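Local coordinates for CYTH domain-containing protein (Pyrococcus horikoshii, PDB 2DC4) that is of unknown function but, as a CYTH-family protein, probably binds a phosphorylated substrate inside a closed antiparallel barrel, at residues V98-F112 against N115-I129. Numbering follows the deposited sequence.
Sequences VKKRRWIYKLNNVTF and NRVEKAGDFLDIEVI
R102 and N115, a non-hydrogen-bonded antiparallel pair, lie side by side on one face of the sheet, and R102 NE donates to N115 OD1 at 2.8 Å. The bond is nearly straight (166°) and lies in the guanidinium and amide carbonyl planes, themselves 53° apart, on a lone pair of OD1. With CG opposite the backbone N (chi1 175°), R102 runs past the amide, and K100 CD comes 3.3 Å from N115 OD1. With an alanine in place of R102, N115 OD1 would probably lose its NE donor and the amide be left held mainly through ND2. Two successive hairpins join strands 94-107, 110-117 and 121-128 of the eight-stranded CYTH barrel, the tunnel fold of triphosphate-handling relatives. R101 and R116 exchange backbone hydrogen bonds, as do T111 and E127. On the opposite face R116 CG lies 3.6 Å from W103 CZ3, and the R116 guanidinium forms a side-on salt bridge with D122, R116 NE to D122 OD1 (3.0 Å) and R116 NH2 to D122 OD2 (3.1 Å). V110 CG1 meets I126 CG2 at 3.8 Å, and helix 133-146 packs on V110, F112 and V128. Y159 OH hydrogen-bonds with both N115 ND2 and D125 OD2; Q31 holds K100 NZ.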
loop_
_atom_site.group_PDB
_atom_site.type_symbol
_atom_site.label_atom_id
_atom_site.label_comp_id
_atom_site.label_asym_id
_atom_site.label_seq_id
_atom_site.Cartn_x
_atom_site.Cartn_y
_atom_site.Cartn_z
ATOM N N VAL A 98 -0.176 -18.119 3.051
ATOM C CA VAL A 98 -1.284 -18.971 2.638
ATOM C C VAL A 98 -1.369 -18.967 1.123
ATOM O O VAL A 98 -1.456 -17.906 0.504
ATOM C CB VAL A 98 -2.639 -18.479 3.199
ATOM C CG1 VAL A 98 -3.767 -19.369 2.674
ATOM C CG2 VAL A 98 -2.620 -18.490 4.722
ATOM N N LYS A 99 -1.344 -20.154 0.529
ATOM C CA LYS A 99 -1.429 -20.284 -0.916
ATOM C C LYS A 99 -2.675 -21.079 -1.252
ATOM O O LYS A 99 -2.902 -22.158 -0.701
ATOM C CB LYS A 99 -0.195 -20.999 -1.465
ATOM C CG LYS A 99 1.106 -20.248 -1.224
ATOM C CD LYS A 99 2.299 -20.994 -1.810
ATOM C CE LYS A 99 2.193 -21.122 -3.323
ATOM N NZ LYS A 99 2.133 -19.791 -3.995
ATOM N N LYS A 100 -3.488 -20.556 -2.157
ATOM C CA LYS A 100 -4.704 -21.267 -2.509
ATOM C C LYS A 100 -5.155 -20.987 -3.928
ATOM O O LYS A 100 -4.734 -20.010 -4.547
ATOM C CB LYS A 100 -5.825 -20.872 -1.546
ATOM C CG LYS A 100 -6.416 -19.498 -1.846
ATOM C CD LYS A 100 -7.640 -19.208 -0.983
ATOM C CE LYS A 100 -7.270 -18.595 0.360
ATOM N NZ LYS A 100 -6.828 -17.171 0.214
ATOM N N ARG A 101 -6.005 -21.867 -4.442
ATOM C CA ARG A 101 -6.576 -21.696 -5.765
ATOM C C ARG A 101 -8.059 -21.511 -5.452
ATOM O O ARG A 101 -8.696 -22.401 -4.893
ATOM C CB ARG A 101 -6.348 -22.943 -6.614
ATOM C CG ARG A 101 -6.489 -22.708 -8.100
ATOM C CD ARG A 101 -5.449 -23.516 -8.870
ATOM N NE ARG A 101 -5.357 -23.112 -10.270
ATOM C CZ ARG A 101 -6.228 -23.462 -11.211
ATOM N NH1 ARG A 101 -7.264 -24.229 -10.907
ATOM N NH2 ARG A 101 -6.058 -23.047 -12.459
ATOM N N ARG A 102 -8.599 -20.344 -5.796
ATOM C CA ARG A 102 -9.991 -20.025 -5.501
ATOM C C ARG A 102 -10.917 -19.964 -6.712
ATOM O O ARG A 102 -10.625 -19.293 -7.705
ATOM C CB ARG A 102 -10.049 -18.690 -4.750
ATOM C CG ARG A 102 -11.455 -18.162 -4.479
ATOM C CD ARG A 102 -11.397 -16.842 -3.711
ATOM N NE ARG A 102 -10.957 -17.038 -2.332
ATOM C CZ ARG A 102 -10.719 -16.055 -1.467
ATOM N NH1 ARG A 102 -10.874 -14.789 -1.830
ATOM N NH2 ARG A 102 -10.323 -16.339 -0.233
ATOM N N TRP A 103 -12.031 -20.688 -6.616
ATOM C CA TRP A 103 -13.066 -20.721 -7.642
ATOM C C TRP A 103 -14.160 -19.795 -7.120
ATOM O O TRP A 103 -14.709 -20.028 -6.043
ATOM C CB TRP A 103 -13.630 -22.136 -7.779
ATOM C CG TRP A 103 -12.895 -22.996 -8.744
ATOM C CD1 TRP A 103 -13.293 -23.334 -10.006
ATOM C CD2 TRP A 103 -11.641 -23.641 -8.533
ATOM N NE1 TRP A 103 -12.365 -24.151 -10.591
ATOM C CE2 TRP A 103 -11.336 -24.357 -9.709
ATOM C CE3 TRP A 103 -10.739 -23.686 -7.462
ATOM C CZ2 TRP A 103 -10.170 -25.110 -9.848
ATOM C CZ3 TRP A 103 -9.576 -24.437 -7.598
ATOM C CH2 TRP A 103 -9.304 -25.139 -8.784
ATOM N N ILE A 104 -14.470 -18.748 -7.875
ATOM C CA ILE A 104 -15.476 -17.779 -7.459
ATOM C C ILE A 104 -16.755 -17.918 -8.272
ATOM O O ILE A 104 -16.716 -17.959 -9.498
ATOM C CB ILE A 104 -14.944 -16.327 -7.617
ATOM C CG1 ILE A 104 -13.628 -16.170 -6.849
ATOM C CG2 ILE A 104 -15.989 -15.318 -7.115
ATOM C CD1 ILE A 104 -12.923 -14.837 -7.083
ATOM N N TYR A 105 -17.882 -18.015 -7.573
ATOM C CA TYR A 105 -19.204 -18.112 -8.201
ATOM C C TYR A 105 -20.087 -17.055 -7.549
ATOM O O TYR A 105 -19.896 -16.722 -6.385
ATOM C CB TYR A 105 -19.833 -19.484 -7.960
ATOM C CG TYR A 105 -19.121 -20.626 -8.625
ATOM C CD1 TYR A 105 -19.535 -21.105 -9.868
ATOM C CD2 TYR A 105 -18.043 -21.253 -8.000
ATOM C CE1 TYR A 105 -18.893 -22.194 -10.472
ATOM C CE2 TYR A 105 -17.400 -22.328 -8.586
ATOM C CZ TYR A 105 -17.827 -22.800 -9.817
ATOM O OH TYR A 105 -17.208 -23.895 -10.368
ATOM N N LYS A 106 -21.059 -16.532 -8.291
ATOM C CA LYS A 106 -21.945 -15.508 -7.754
ATOM C C LYS A 106 -23.408 -15.878 -7.965
ATOM O O LYS A 106 -23.782 -16.435 -8.998
ATOM C CB LYS A 106 -21.655 -14.155 -8.420
ATOM C CG LYS A 106 -20.231 -13.661 -8.215
ATOM C CD LYS A 106 -20.149 -12.599 -7.133
ATOM C CE LYS A 106 -20.717 -11.272 -7.627
ATOM N NZ LYS A 106 -20.656 -10.209 -6.585
ATOM N N LEU A 107 -24.224 -15.570 -6.966
ATOM C CA LEU A 107 -25.657 -15.837 -7.008
ATOM C C LEU A 107 -26.334 -14.722 -6.216
ATOM O O LEU A 107 -26.356 -14.737 -4.985
ATOM C CB LEU A 107 -25.958 -17.200 -6.380
ATOM C CG LEU A 107 -27.379 -17.733 -6.570
ATOM C CD1 LEU A 107 -27.657 -17.923 -8.052
ATOM C CD2 LEU A 107 -27.528 -19.054 -5.831
ATOM N N ASN A 108 -26.877 -13.743 -6.931
ATOM C CA ASN A 108 -27.522 -12.608 -6.288
ATOM C C ASN A 108 -26.526 -11.906 -5.364
ATOM O O ASN A 108 -25.426 -11.547 -5.785
ATOM C CB ASN A 108 -28.750 -13.071 -5.502
ATOM C CG ASN A 108 -29.756 -13.793 -6.376
ATOM O OD1 ASN A 108 -30.133 -13.301 -7.440
ATOM N ND2 ASN A 108 -30.200 -14.966 -5.931
ATOM N N ASN A 109 -26.903 -11.722 -4.103
ATOM C CA ASN A 109 -26.041 -11.046 -3.143
ATOM C C ASN A 109 -25.118 -12.013 -2.407
ATOM O O ASN A 109 -24.486 -11.653 -1.417
ATOM C CB ASN A 109 -26.897 -10.279 -2.138
ATOM C CG ASN A 109 -27.800 -11.186 -1.334
ATOM O OD1 ASN A 109 -28.319 -12.185 -1.844
ATOM N ND2 ASN A 109 -28.007 -10.838 -0.073
ATOM N N VAL A 110 -25.047 -13.241 -2.902
ATOM C CA VAL A 110 -24.191 -14.256 -2.293
ATOM C C VAL A 110 -23.000 -14.574 -3.182
ATOM O O VAL A 110 -23.129 -14.673 -4.402
ATOM C CB VAL A 110 -24.974 -15.567 -2.036
ATOM C CG1 VAL A 110 -24.016 -16.694 -1.637
ATOM C CG2 VAL A 110 -25.998 -15.341 -0.934
ATOM N N THR A 111 -21.838 -14.726 -2.557
ATOM C CA THR A 111 -20.626 -15.064 -3.275
ATOM C C THR A 111 -20.088 -16.362 -2.693
ATOM O O THR A 111 -20.011 -16.526 -1.473
ATOM C CB THR A 111 -19.551 -13.967 -3.124
ATOM O OG1 THR A 111 -20.045 -12.741 -3.680
ATOM C CG2 THR A 111 -18.267 -14.368 -3.848
ATOM N N PHE A 112 -19.750 -17.291 -3.577
ATOM C CA PHE A 112 -19.195 -18.565 -3.162
ATOM C C PHE A 112 -17.715 -18.539 -3.491
ATOM O O PHE A 112 -17.333 -18.243 -4.624
ATOM C CB PHE A 112 -19.840 -19.725 -3.929
ATOM C CG PHE A 112 -21.327 -19.819 -3.762
ATOM C CD1 PHE A 112 -22.183 -19.164 -4.644
ATOM C CD2 PHE A 112 -21.873 -20.552 -2.714
ATOM C CE1 PHE A 112 -23.564 -19.238 -4.484
ATOM C CE2 PHE A 112 -23.253 -20.633 -2.542
ATOM C CZ PHE A 112 -24.102 -19.975 -3.428
ATOM N N ASN A 115 -12.260 -22.776 -2.109
ATOM C CA ASN A 115 -10.812 -22.746 -1.986
ATOM C C ASN A 115 -10.086 -24.063 -1.812
ATOM O O ASN A 115 -10.451 -24.871 -0.959
ATOM C CB ASN A 115 -10.426 -21.865 -0.804
ATOM C CG ASN A 115 -11.010 -20.480 -0.901
ATOM O OD1 ASN A 115 -10.733 -19.751 -1.848
ATOM N ND2 ASN A 115 -11.826 -20.110 0.081
ATOM N N ARG A 116 -9.043 -24.263 -2.613
ATOM C CA ARG A 116 -8.202 -25.446 -2.474
ATOM C C ARG A 116 -6.948 -24.830 -1.863
ATOM O O ARG A 116 -6.133 -24.227 -2.561
ATOM C CB ARG A 116 -7.918 -26.078 -3.838
ATOM C CG ARG A 116 -9.187 -26.383 -4.612
ATOM C CD ARG A 116 -9.050 -27.607 -5.490
ATOM N NE ARG A 116 -9.117 -28.836 -4.709
ATOM C CZ ARG A 116 -9.075 -30.056 -5.234
ATOM N NH1 ARG A 116 -8.958 -30.208 -6.546
ATOM N NH2 ARG A 116 -9.175 -31.120 -4.449
ATOM N N VAL A 117 -6.824 -24.968 -0.548
ATOM C CA VAL A 117 -5.733 -24.347 0.224
ATOM C C VAL A 117 -4.553 -25.292 0.468
ATOM O O VAL A 117 -4.669 -26.352 1.083
ATOM C CB VAL A 117 -6.273 -23.888 1.580
ATOM C CG1 VAL A 117 -5.186 -23.096 2.307
ATOM C CG2 VAL A 117 -7.491 -23.014 1.400
ATOM N N GLU A 118 -3.375 -24.881 -0.065
ATOM C CA GLU A 118 -2.152 -25.647 0.165
ATOM C C GLU A 118 -1.905 -25.884 1.674
ATOM O O GLU A 118 -2.031 -24.988 2.504
ATOM C CB GLU A 118 -0.966 -24.900 -0.491
ATOM C CG GLU A 118 -0.944 -25.045 -2.025
ATOM C CD GLU A 118 0.371 -24.541 -2.609
ATOM O OE1 GLU A 118 0.361 -24.058 -3.737
ATOM O OE2 GLU A 118 1.418 -24.721 -1.980
ATOM N N LYS A 119 -1.630 -27.170 2.023
ATOM C CA LYS A 119 -1.316 -27.538 3.416
ATOM C C LYS A 119 -2.484 -27.325 4.391
ATOM O O LYS A 119 -2.303 -27.243 5.597
ATOM C CB LYS A 119 -0.114 -26.706 3.876
ATOM C CG LYS A 119 1.140 -26.986 3.044
ATOM C CD LYS A 119 2.363 -26.202 3.511
ATOM C CE LYS A 119 3.574 -26.442 2.611
ATOM N NZ LYS A 119 4.693 -25.607 3.063
ATOM N N ALA A 120 -3.713 -27.272 3.887
ATOM C CA ALA A 120 -4.870 -27.112 4.766
ATOM C C ALA A 120 -6.057 -27.959 4.319
ATOM O O ALA A 120 -6.686 -28.628 5.137
ATOM C CB ALA A 120 -5.273 -25.646 4.849
ATOM N N GLY A 121 -6.362 -27.931 3.024
ATOM C CA GLY A 121 -7.478 -28.707 2.511
ATOM C C GLY A 121 -8.433 -27.876 1.673
ATOM O O GLY A 121 -8.084 -26.777 1.243
ATOM N N ASP A 122 -9.640 -28.389 1.450
ATOM C CA ASP A 122 -10.624 -27.670 0.643
ATOM C C ASP A 122 -11.722 -27.056 1.502
ATOM O O ASP A 122 -12.297 -27.712 2.371
ATOM C CB ASP A 122 -11.225 -28.604 -0.407
ATOM C CG ASP A 122 -10.167 -29.203 -1.318
ATOM O OD1 ASP A 122 -9.276 -28.453 -1.763
ATOM O OD2 ASP A 122 -10.227 -30.420 -1.596
ATOM N N PHE A 123 -12.016 -25.786 1.246
ATOM C CA PHE A 123 -13.021 -25.073 2.017
ATOM C C PHE A 123 -13.902 -24.237 1.117
ATOM O O PHE A 123 -13.492 -23.831 0.030
ATOM C CB PHE A 123 -12.354 -24.142 3.035
ATOM C CG PHE A 123 -11.418 -24.840 3.980
ATOM C CD1 PHE A 123 -10.123 -25.162 3.590
ATOM C CD2 PHE A 123 -11.842 -25.188 5.256
ATOM C CE1 PHE A 123 -9.264 -25.825 4.464
ATOM C CE2 PHE A 123 -10.994 -25.850 6.134
ATOM C CZ PHE A 123 -9.707 -26.169 5.742
ATOM N N LEU A 124 -15.120 -23.989 1.580
ATOM C CA LEU A 124 -16.052 -23.156 0.835
ATOM C C LEU A 124 -16.444 -22.020 1.753
ATOM O O LEU A 124 -16.893 -22.250 2.873
ATOM C CB LEU A 124 -17.323 -23.922 0.444
ATOM C CG LEU A 124 -18.446 -23.007 -0.083
ATOM C CD1 LEU A 124 -18.068 -22.466 -1.456
ATOM C CD2 LEU A 124 -19.767 -23.768 -0.162
ATOM N N ASP A 125 -16.248 -20.788 1.296
ATOM C CA ASP A 125 -16.657 -19.641 2.079
ATOM C C ASP A 125 -17.921 -19.130 1.405
ATOM O O ASP A 125 -17.947 -18.946 0.188
ATOM C CB ASP A 125 -15.595 -18.535 2.052
ATOM C CG ASP A 125 -14.454 -18.796 3.010
ATOM O OD1 ASP A 125 -14.726 -18.994 4.213
ATOM O OD2 ASP A 125 -13.286 -18.792 2.572
ATOM N N ILE A 126 -18.979 -18.945 2.183
ATOM C CA ILE A 126 -20.216 -18.410 1.633
ATOM C C ILE A 126 -20.314 -17.015 2.229
ATOM O O ILE A 126 -20.414 -16.846 3.449
ATOM C CB ILE A 126 -21.453 -19.243 2.034
ATOM C CG1 ILE A 126 -21.278 -20.695 1.574
ATOM C CG2 ILE A 126 -22.710 -18.632 1.399
ATOM C CD1 ILE A 126 -22.504 -21.578 1.845
ATOM N N GLU A 127 -20.275 -16.015 1.356
ATOM C CA GLU A 127 -20.285 -14.614 1.755
ATOM C C GLU A 127 -21.556 -13.905 1.280
ATOM O O GLU A 127 -22.076 -14.162 0.203
ATOM C CB GLU A 127 -19.054 -13.936 1.151
ATOM C CG GLU A 127 -17.784 -14.212 1.957
ATOM C CD GLU A 127 -16.624 -13.465 1.337
ATOM O OE1 GLU A 127 -16.805 -12.318 0.954
ATOM O OE2 GLU A 127 -15.543 -14.043 1.240
ATOM N N VAL A 128 -22.057 -12.977 2.083
ATOM C CA VAL A 128 -23.240 -12.227 1.688
ATOM C C VAL A 128 -23.036 -10.752 1.982
ATOM O O VAL A 128 -22.294 -10.388 2.894
ATOM C CB VAL A 128 -24.501 -12.728 2.440
ATOM C CG1 VAL A 128 -24.352 -12.477 3.924
ATOM C CG2 VAL A 128 -25.748 -12.037 1.902
ATOM N N ILE A 129 -23.682 -9.905 1.190
ATOM C CA ILE A 129 -23.597 -8.463 1.386
ATOM C C ILE A 129 -24.914 -8.022 2.018
ATOM O O ILE A 129 -25.979 -8.236 1.443
ATOM C CB ILE A 129 -23.408 -7.732 0.043
ATOM C CG1 ILE A 129 -22.124 -8.216 -0.634
ATOM C CG2 ILE A 129 -23.357 -6.226 0.271
ATOM C CD1 ILE A 129 -21.909 -7.641 -2.024
HETATM O O HOH W 1 -0.850 -22.513 1.922
#